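Local structure of rhamnosidase B (Bacillus sp., 2OKX) at residues A548-E551 with I552-T556; N582-L585 with V586-V590; R826-G829 with Q830-R833. The protein hydrolyses terminal alpha-L-rhamnose residues from rhamnosides as a glycoside hydrolase of family 78, probably with inversion at the anomeric carbon. One frame throughout, in Å; residues are numbered along the deposited sequence. Where two conformers were deposited one is given.

Interaction 1: A548-E551 with I552-T556; sequences ATWE and ISRHT
The guanidinium of R554 has W550 on one face and a carboxylate at its edge. Ring atom CZ3 of W550 lies 3.5 Å above the guanidinium plane; the two planes stand 77° apart, so the indole meets the cation with its rim. At the edge, R554 NH1 donates to E551 OE2 at 2.9 Å, on the syn side but tilted out of the carboxylate plane, OE2 itself lying in the guanidinium plane, closing an i to i+3 salt bridge. E535 is a distant, weak second ion partner of NH2. R554 CG stands anti to its own N (chi1 -165°), and bends at chi2 and chi3 fold the chain back beside E551. R554 CB lies over one face of the indole, near CZ3.

On the buried flank of helix 544-559, in the six-hairpin glycosidase domain, S553 OG adds a 2.8 Å bond to T549 O, which S553 N reaches from the opposite face.

Replacing R554 with a leucine would probably leave the E551 carboxylate without its cationic mate and the W550 rim without its flat partner. The salt-bridge bond is nearly straight (169° at the hydrogen), and with the indole rim on one face it probably restricts how far the guanidinium can turn.

Interaction 2: N582-L585 with V586-V590; sequences NEAL and VNYYV
Apolar contact between L585 and Y588 is made by one methyl: L585 CD2 comes to 3.9 Å from Y588 CD1, the two side chains crossing at a slant. A584 CB approaches the far end of the same ring, 4.3 Å from Y588 CZ. Y588 CG is anti to the carbonyl carbon (chi1 -67°), which lays the ring back along the preceding turn.

That placement also brings a polar atom over the aromatic face. A584 O sits 3.3 Å above the ring plane, offset toward the rim, while the same oxygen accepts from Y588 N at 2.9 Å. The carbonyl is thus fixed by the helix and overlain by the side chain of its own bonding partner.

These pairs belong to helix 577-590, a helix of the family's six-hairpin glycosidase domain, and are buried throughout: V597 of helix 595-603 packs on A584, N587 and Y588, F805 of helix 801-813 touches L585, and H643 stacks on the Y588 ring.

Among the backbone bonds, V586 N to N582 O is nearly straight, with 168° at the hydrogen, and N587 N meets E583 O at 3.0 Å. Y589 N reaches L585 O only weakly, at 3.4 Å. N587 ND2 makes another weak bond, to A584 O at 3.5 Å, its stronger partner being the carbonyl of E593.

Interaction 3: R826-G829 with Q830-R833; sequences RNYG and QMLR
M831 lays its terminal methyl over one face of the Y828 ring, CE standing 4.1 Å from the ring centroid and 29° off the normal, a CH-pi contact. The sulfur follows obliquely, SD lying 4.8 Å from the same centroid, which makes this a Met-aromatic pair as well. Both side chains run alongside each other in the same direction. M831 is extended beyond CG, and the extended chain carries CE over the rim of the face, nearest Y828 CD1 at 3.7 Å. The phenol end is held separately, Y828 OH being hydrogen-bonded to the carbonyl of S865.

The polar counterpart is Q830, whose side chain turns back to its own helix. Its NE2 donates to N827 O at 3.2 Å, in the carbonyl plane and on a lone pair, with the acceptor also close to the plane of the glutamine amide. The C=O...N angle of 116° shows an approach from beside the carbonyl. A chi1 of 77° sets Q830 CG between the backbone N and the carbonyl carbon, and CG consequently passes only 3.0 Å from N827 O. The side chain of N827 lies next to that of Q830, but its ND2 is bonded to D823.

Backbone bonds continue beneath, L832 N reaching Y828 O at 3.1 Å and R833 N reaching G829 O at 2.9 Å. Helix 817-833, in the six-hairpin glycosidase domain, sets Y828 and L832 against helix 544-559, while P801 of helix 801-813 touches both Y828 and M831 and the loop residue W840 packs on M831.

Along the chain the three contacts come in series, none nested in or crossing another, and each closes about one turn of a single helix and no longer loop. Interaction 1, on helix 544-559, comes first and is the hub: its centre lies about 12 Å from the centre of each of the others. Interaction 2 follows on the next helix, 577-590, and meets it where V590 CG1 packs at 3.6 Å on W550 CZ2. Interaction 3 comes much later, on helix 817-833, yet reaches the first through A548 CB and L832 CD1, 3.7 Å apart. Interactions 2 and 3 do not touch. Helix 544-559 thus joins early and late helices of the six-hairpin glycosidase domain.

Interaction 1: A548-E551 with I552-T556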
loop_
_atom_site.group_PDB
_atom_site.type_symbol
_atom_site.label_atom_id
_atom_site.label_comp_id
_atom_site.label_asym_id
_atom_site.label_seq_id
_atom_site.Cartn_x
_atom_site.Cartn_y
_atom_site.Cartn_z
ATOM N N ALA A 548 14.831 0.875 -20.593
ATOM C CA ALA A 548 14.945 0.965 -19.144
ATOM C C ALA A 548 13.632 1.423 -18.518
ATOM O O ALA A 548 13.275 0.971 -17.435
ATOM C CB ALA A 548 16.077 1.922 -18.767
ATOM N N THR A 549 12.906 2.316 -19.191
ATOM C CA THR A 549 11.644 2.794 -18.644
ATOM C C THR A 549 10.640 1.650 -18.637
ATOM O O THR A 549 9.811 1.556 -17.732
ATOM C CB THR A 549 11.051 3.998 -19.443
ATOM O OG1 THR A 549 10.610 3.562 -20.735
ATOM C CG2 THR A 549 12.096 5.101 -19.611
ATOM N N TRP A 550 10.725 0.777 -19.638
ATOM C CA TRP A 550 9.825 -0.375 -19.719
ATOM C C TRP A 550 10.165 -1.340 -18.581
ATOM O O TRP A 550 9.282 -1.893 -17.924
ATOM C CB TRP A 550 9.992 -1.101 -21.064
ATOM C CG TRP A 550 8.901 -2.113 -21.329
ATOM C CD1 TRP A 550 7.692 -1.884 -21.941
ATOM C CD2 TRP A 550 8.896 -3.491 -20.939
ATOM N NE1 TRP A 550 6.940 -3.039 -21.956
ATOM C CE2 TRP A 550 7.655 -4.039 -21.348
ATOM C CE3 TRP A 550 9.817 -4.318 -20.279
ATOM C CZ2 TRP A 550 7.317 -5.376 -21.119
ATOM C CZ3 TRP A 550 9.478 -5.649 -20.051
ATOM C CH2 TRP A 550 8.240 -6.162 -20.471
ATOM N N GLU A 551 11.460 -1.536 -18.364
ATOM C CA GLU A 551 11.954 -2.424 -17.321
ATOM C C GLU A 551 11.448 -2.004 -15.934
ATOM O O GLU A 551 10.934 -2.828 -15.186
ATOM C CB GLU A 551 13.487 -2.428 -17.355
ATOM C CG GLU A 551 14.153 -3.504 -16.524
ATOM C CD GLU A 551 13.837 -4.907 -17.013
ATOM O OE1 GLU A 551 13.813 -5.129 -18.243
ATOM O OE2 GLU A 551 13.624 -5.791 -16.160
ATOM N N ILE A 552 11.574 -0.728 -15.580
ATOM C CA ILE A 552 11.099 -0.322 -14.262
ATOM C C ILE A 552 9.574 -0.327 -14.187
ATOM O O ILE A 552 9.004 -0.538 -13.117
ATOM C CB ILE A 552 11.650 1.067 -13.825
ATOM C CG1 ILE A 552 11.137 2.178 -14.737
ATOM C CG2 ILE A 552 13.170 1.032 -13.822
ATOM C CD1 ILE A 552 11.509 3.576 -14.236
ATOM N N SER A 553 8.911 -0.115 -15.321
ATOM C CA SER A 553 7.451 -0.136 -15.340
ATOM C C SER A 553 6.966 -1.557 -15.055
ATOM O O SER A 553 5.986 -1.763 -14.339
ATOM C CB SER A 553 6.916 0.327 -16.703
ATOM O OG SER A 553 7.171 1.708 -16.921
ATOM N N ARG A 554 7.656 -2.539 -15.625
ATOM C CA ARG A 554 7.299 -3.939 -15.424
ATOM C C ARG A 554 7.540 -4.319 -13.958
ATOM O O ARG A 554 6.709 -4.976 -13.328
ATOM C CB ARG A 554 8.154 -4.824 -16.341
ATOM C CG ARG A 554 7.675 -6.265 -16.518
ATOM C CD ARG A 554 8.608 -7.283 -15.867
ATOM N NE ARG A 554 10.012 -7.163 -16.278
ATOM C CZ ARG A 554 10.575 -7.765 -17.324
ATOM N NH1 ARG A 554 11.865 -7.568 -17.574
ATOM N NH2 ARG A 554 9.875 -8.565 -18.118
ATOM N N HIS A 555 8.681 -3.909 -13.415
ATOM C CA HIS A 555 8.995 -4.240 -12.028
ATOM C C HIS A 555 8.004 -3.596 -11.056
ATOM O O HIS A 555 7.578 -4.222 -10.087
ATOM C CB HIS A 555 10.421 -3.806 -11.680
ATOM C CG HIS A 555 10.901 -4.345 -10.371
ATOM N ND1 HIS A 555 10.897 -5.693 -10.079
ATOM C CD2 HIS A 555 11.377 -3.722 -9.267
ATOM C CE1 HIS A 555 11.348 -5.876 -8.851
ATOM N NE2 HIS A 555 11.647 -4.696 -8.337
ATOM N N THR A 556 7.631 -2.349 -11.322
ATOM C CA THR A 556 6.686 -1.641 -10.463
ATOM C C THR A 556 5.352 -2.391 -10.416
ATOM O O THR A 556 4.747 -2.559 -9.358
ATOM C CB THR A 556 6.410 -0.220 -10.987
ATOM O OG1 THR A 556 7.646 0.490 -11.116
ATOM C CG2 THR A 556 5.487 0.535 -10.025
#

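Interaction 2: N582-L585 with V586-V590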
loop_
_atom_site.group_PDB
_atom_site.type_symbol
_atom_site.label_atom_id
_atom_site.label_comp_id
_atom_site.label_asym_id
_atom_site.label_seq_id
_atom_site.Cartn_x
_atom_site.Cartn_y
_atom_site.Cartn_z
ATOM N N ASN A 582 -5.279 1.528 -14.439
ATOM C CA ASN A 582 -4.041 1.610 -15.204
ATOM C C ASN A 582 -3.188 0.371 -14.971
ATOM O O ASN A 582 -2.605 -0.179 -15.904
ATOM C CB ASN A 582 -3.244 2.857 -14.814
ATOM C CG ASN A 582 -3.884 4.143 -15.308
ATOM O OD1 ASN A 582 -4.923 4.128 -15.970
ATOM N ND2 ASN A 582 -3.257 5.267 -14.988
ATOM N N GLU A 583 -3.120 -0.071 -13.720
ATOM C CA GLU A 583 -2.326 -1.241 -13.384
ATOM C C GLU A 583 -2.797 -2.480 -14.143
ATOM O O GLU A 583 -1.983 -3.301 -14.550
ATOM C CB GLU A 583 -2.367 -1.492 -11.873
ATOM C CG GLU A 583 -1.794 -0.340 -11.053
ATOM C CD GLU A 583 -1.951 -0.553 -9.553
ATOM O OE1 GLU A 583 -3.092 -0.772 -9.103
ATOM O OE2 GLU A 583 -0.935 -0.493 -8.827
ATOM N N ALA A 584 -4.105 -2.607 -14.348
ATOM C CA ALA A 584 -4.635 -3.763 -15.066
ATOM C C ALA A 584 -4.161 -3.755 -16.516
ATOM O O ALA A 584 -3.733 -4.780 -17.041
ATOM C CB ALA A 584 -6.176 -3.770 -15.014
ATOM N N LEU A 585 -4.250 -2.600 -17.166
ATOM C CA LEU A 585 -3.823 -2.487 -18.559
ATOM C C LEU A 585 -2.339 -2.793 -18.735
ATOM O O LEU A 585 -1.951 -3.487 -19.679
ATOM C CB LEU A 585 -4.120 -1.087 -19.097
ATOM C CG LEU A 585 -5.603 -0.726 -19.243
ATOM C CD1 LEU A 585 -5.729 0.731 -19.645
ATOM C CD2 LEU A 585 -6.257 -1.629 -20.278
ATOM N N VAL A 586 -1.501 -2.264 -17.849
ATOM C CA VAL A 586 -0.071 -2.538 -17.949
ATOM C C VAL A 586 0.134 -4.038 -17.779
ATOM O O VAL A 586 0.893 -4.666 -18.518
ATOM C CB VAL A 586 0.721 -1.790 -16.870
ATOM C CG1 VAL A 586 2.195 -2.146 -16.963
ATOM C CG2 VAL A 586 0.528 -0.292 -17.047
ATOM N N ASN A 587 -0.563 -4.606 -16.805
ATOM C CA ASN A 587 -0.493 -6.036 -16.535
ATOM C C ASN A 587 -0.825 -6.867 -17.780
ATOM O O ASN A 587 -0.160 -7.864 -18.063
ATOM C CB ASN A 587 -1.461 -6.391 -15.402
ATOM C CG ASN A 587 -1.964 -7.816 -15.489
ATOM O OD1 ASN A 587 -1.200 -8.770 -15.349
ATOM N ND2 ASN A 587 -3.265 -7.968 -15.733
ATOM N N TYR A 588 -1.852 -6.460 -18.519
ATOM C CA TYR A 588 -2.245 -7.195 -19.724
ATOM C C TYR A 588 -1.086 -7.295 -20.708
ATOM O O TYR A 588 -0.892 -8.322 -21.364
ATOM C CB TYR A 588 -3.433 -6.502 -20.423
ATOM C CG TYR A 588 -4.736 -6.512 -19.650
ATOM C CD1 TYR A 588 -5.652 -5.470 -19.789
ATOM C CD2 TYR A 588 -5.056 -7.556 -18.782
ATOM C CE1 TYR A 588 -6.847 -5.457 -19.082
ATOM C CE2 TYR A 588 -6.259 -7.558 -18.068
ATOM C CZ TYR A 588 -7.145 -6.501 -18.221
ATOM O OH TYR A 588 -8.312 -6.461 -17.491
ATOM N N TYR A 589 -0.312 -6.222 -20.822
ATOM C CA TYR A 589 0.799 -6.233 -21.761
ATOM C C TYR A 589 2.101 -6.842 -21.255
ATOM O O TYR A 589 2.839 -7.440 -22.036
ATOM C CB TYR A 589 1.060 -4.818 -22.289
ATOM C CG TYR A 589 0.172 -4.447 -23.463
ATOM C CD1 TYR A 589 -1.198 -4.268 -23.295
ATOM C CD2 TYR A 589 0.702 -4.314 -24.749
ATOM C CE1 TYR A 589 -2.028 -3.967 -24.381
ATOM C CE2 TYR A 589 -0.118 -4.011 -25.842
ATOM C CZ TYR A 589 -1.479 -3.841 -25.649
ATOM O OH TYR A 589 -2.294 -3.541 -26.718
ATOM N N VAL A 590 2.386 -6.718 -19.963
ATOM C CA VAL A 590 3.640 -7.264 -19.448
ATOM C C VAL A 590 3.557 -8.647 -18.801
ATOM O O VAL A 590 4.546 -9.382 -18.800
ATOM C CB VAL A 590 4.306 -6.286 -18.451
ATOM C CG1 VAL A 590 4.400 -4.897 -19.078
ATOM C CG2 VAL A 590 3.535 -6.246 -17.151
#

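Interaction 3: R826-G829 with Q830-R833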
loop_
_atom_site.group_PDB
_atom_site.type_symbol
_atom_site.label_atom_id
_atom_site.label_comp_id
_atom_site.label_asym_id
_atom_site.label_seq_id
_atom_site.Cartn_x
_atom_site.Cartn_y
_atom_site.Cartn_z
ATOM N N ARG A 826 11.790 12.161 -21.101
ATOM C CA ARG A 826 12.055 13.222 -20.138
ATOM C C ARG A 826 11.598 12.883 -18.726
ATOM O O ARG A 826 12.385 12.933 -17.776
ATOM C CB ARG A 826 11.386 14.528 -20.589
ATOM C CG ARG A 826 11.409 15.628 -19.530
ATOM C CD ARG A 826 10.923 16.981 -20.058
ATOM N NE ARG A 826 9.671 16.890 -20.806
ATOM C CZ ARG A 826 9.599 16.707 -22.121
ATOM N NH1 ARG A 826 10.710 16.597 -22.835
ATOM N NH2 ARG A 826 8.418 16.630 -22.721
ATOM N N ASN A 827 10.328 12.524 -18.596
ATOM C CA ASN A 827 9.751 12.239 -17.294
ATOM C C ASN A 827 10.172 10.964 -16.595
ATOM O O ASN A 827 10.338 10.954 -15.376
ATOM C CB ASN A 827 8.232 12.329 -17.387
ATOM C CG ASN A 827 7.764 13.758 -17.546
ATOM O OD1 ASN A 827 8.215 14.642 -16.817
ATOM N ND2 ASN A 827 6.864 13.998 -18.492
ATOM N N TYR A 828 10.339 9.883 -17.345
ATOM C CA TYR A 828 10.776 8.650 -16.720
ATOM C C TYR A 828 12.298 8.662 -16.681
ATOM O O TYR A 828 12.912 8.049 -15.806
ATOM C CB TYR A 828 10.223 7.448 -17.484
ATOM C CG TYR A 828 8.738 7.273 -17.251
ATOM C CD1 TYR A 828 8.265 6.415 -16.253
ATOM C CD2 TYR A 828 7.802 8.005 -17.990
ATOM C CE1 TYR A 828 6.898 6.293 -15.997
ATOM C CE2 TYR A 828 6.437 7.890 -17.741
ATOM C CZ TYR A 828 5.992 7.034 -16.745
ATOM O OH TYR A 828 4.644 6.917 -16.496
ATOM N N GLY A 829 12.906 9.386 -17.617
ATOM C CA GLY A 829 14.355 9.490 -17.633
ATOM C C GLY A 829 14.856 10.153 -16.353
ATOM O O GLY A 829 15.919 9.805 -15.834
ATOM N N GLN A 830 14.090 11.109 -15.835
ATOM C CA GLN A 830 14.481 11.800 -14.608
ATOM C C GLN A 830 14.448 10.827 -13.424
ATOM O O GLN A 830 15.216 10.966 -12.474
ATOM C CB GLN A 830 13.555 12.992 -14.340
ATOM C CG GLN A 830 12.192 12.624 -13.778
ATOM C CD GLN A 830 11.336 13.843 -13.465
ATOM O OE1 GLN A 830 11.799 14.796 -12.837
ATOM N NE2 GLN A 830 10.075 13.811 -13.896
ATOM N N MET A 831 13.559 9.839 -13.483
ATOM C CA MET A 831 13.469 8.842 -12.419
ATOM C C MET A 831 14.738 8.003 -12.452
ATOM O O MET A 831 15.362 7.753 -11.419
ATOM C CB MET A 831 12.263 7.927 -12.632
ATOM C CG MET A 831 10.924 8.619 -12.505
ATOM S SD MET A 831 9.580 7.461 -12.757
ATOM C CE MET A 831 8.259 8.577 -13.259
ATOM N N LEU A 832 15.113 7.574 -13.653
ATOM C CA LEU A 832 16.305 6.764 -13.843
ATOM C C LEU A 832 17.577 7.523 -13.465
ATOM O O LEU A 832 18.575 6.918 -13.061
ATOM C CB LEU A 832 16.386 6.297 -15.299
ATOM C CG LEU A 832 15.313 5.267 -15.672
ATOM C CD1 LEU A 832 15.212 5.131 -17.189
ATOM C CD2 LEU A 832 15.655 3.933 -15.021
ATOM N N ARG A 833 17.543 8.846 -13.599
ATOM C CA ARG A 833 18.706 9.655 -13.260
ATOM C C ARG A 833 19.038 9.435 -11.787
ATOM O O ARG A 833 20.206 9.396 -11.407
ATOM C CB ARG A 833 18.434 11.139 -13.529
ATOM C CG ARG A 833 19.657 12.047 -13.325
ATOM C CD ARG A 833 19.733 12.618 -11.902
ATOM N NE ARG A 833 20.967 13.381 -11.684
ATOM C CZ ARG A 833 22.152 12.833 -11.427
ATOM N NH1 ARG A 833 22.273 11.514 -11.347
ATOM N NH2 ARG A 833 23.220 13.602 -11.252
#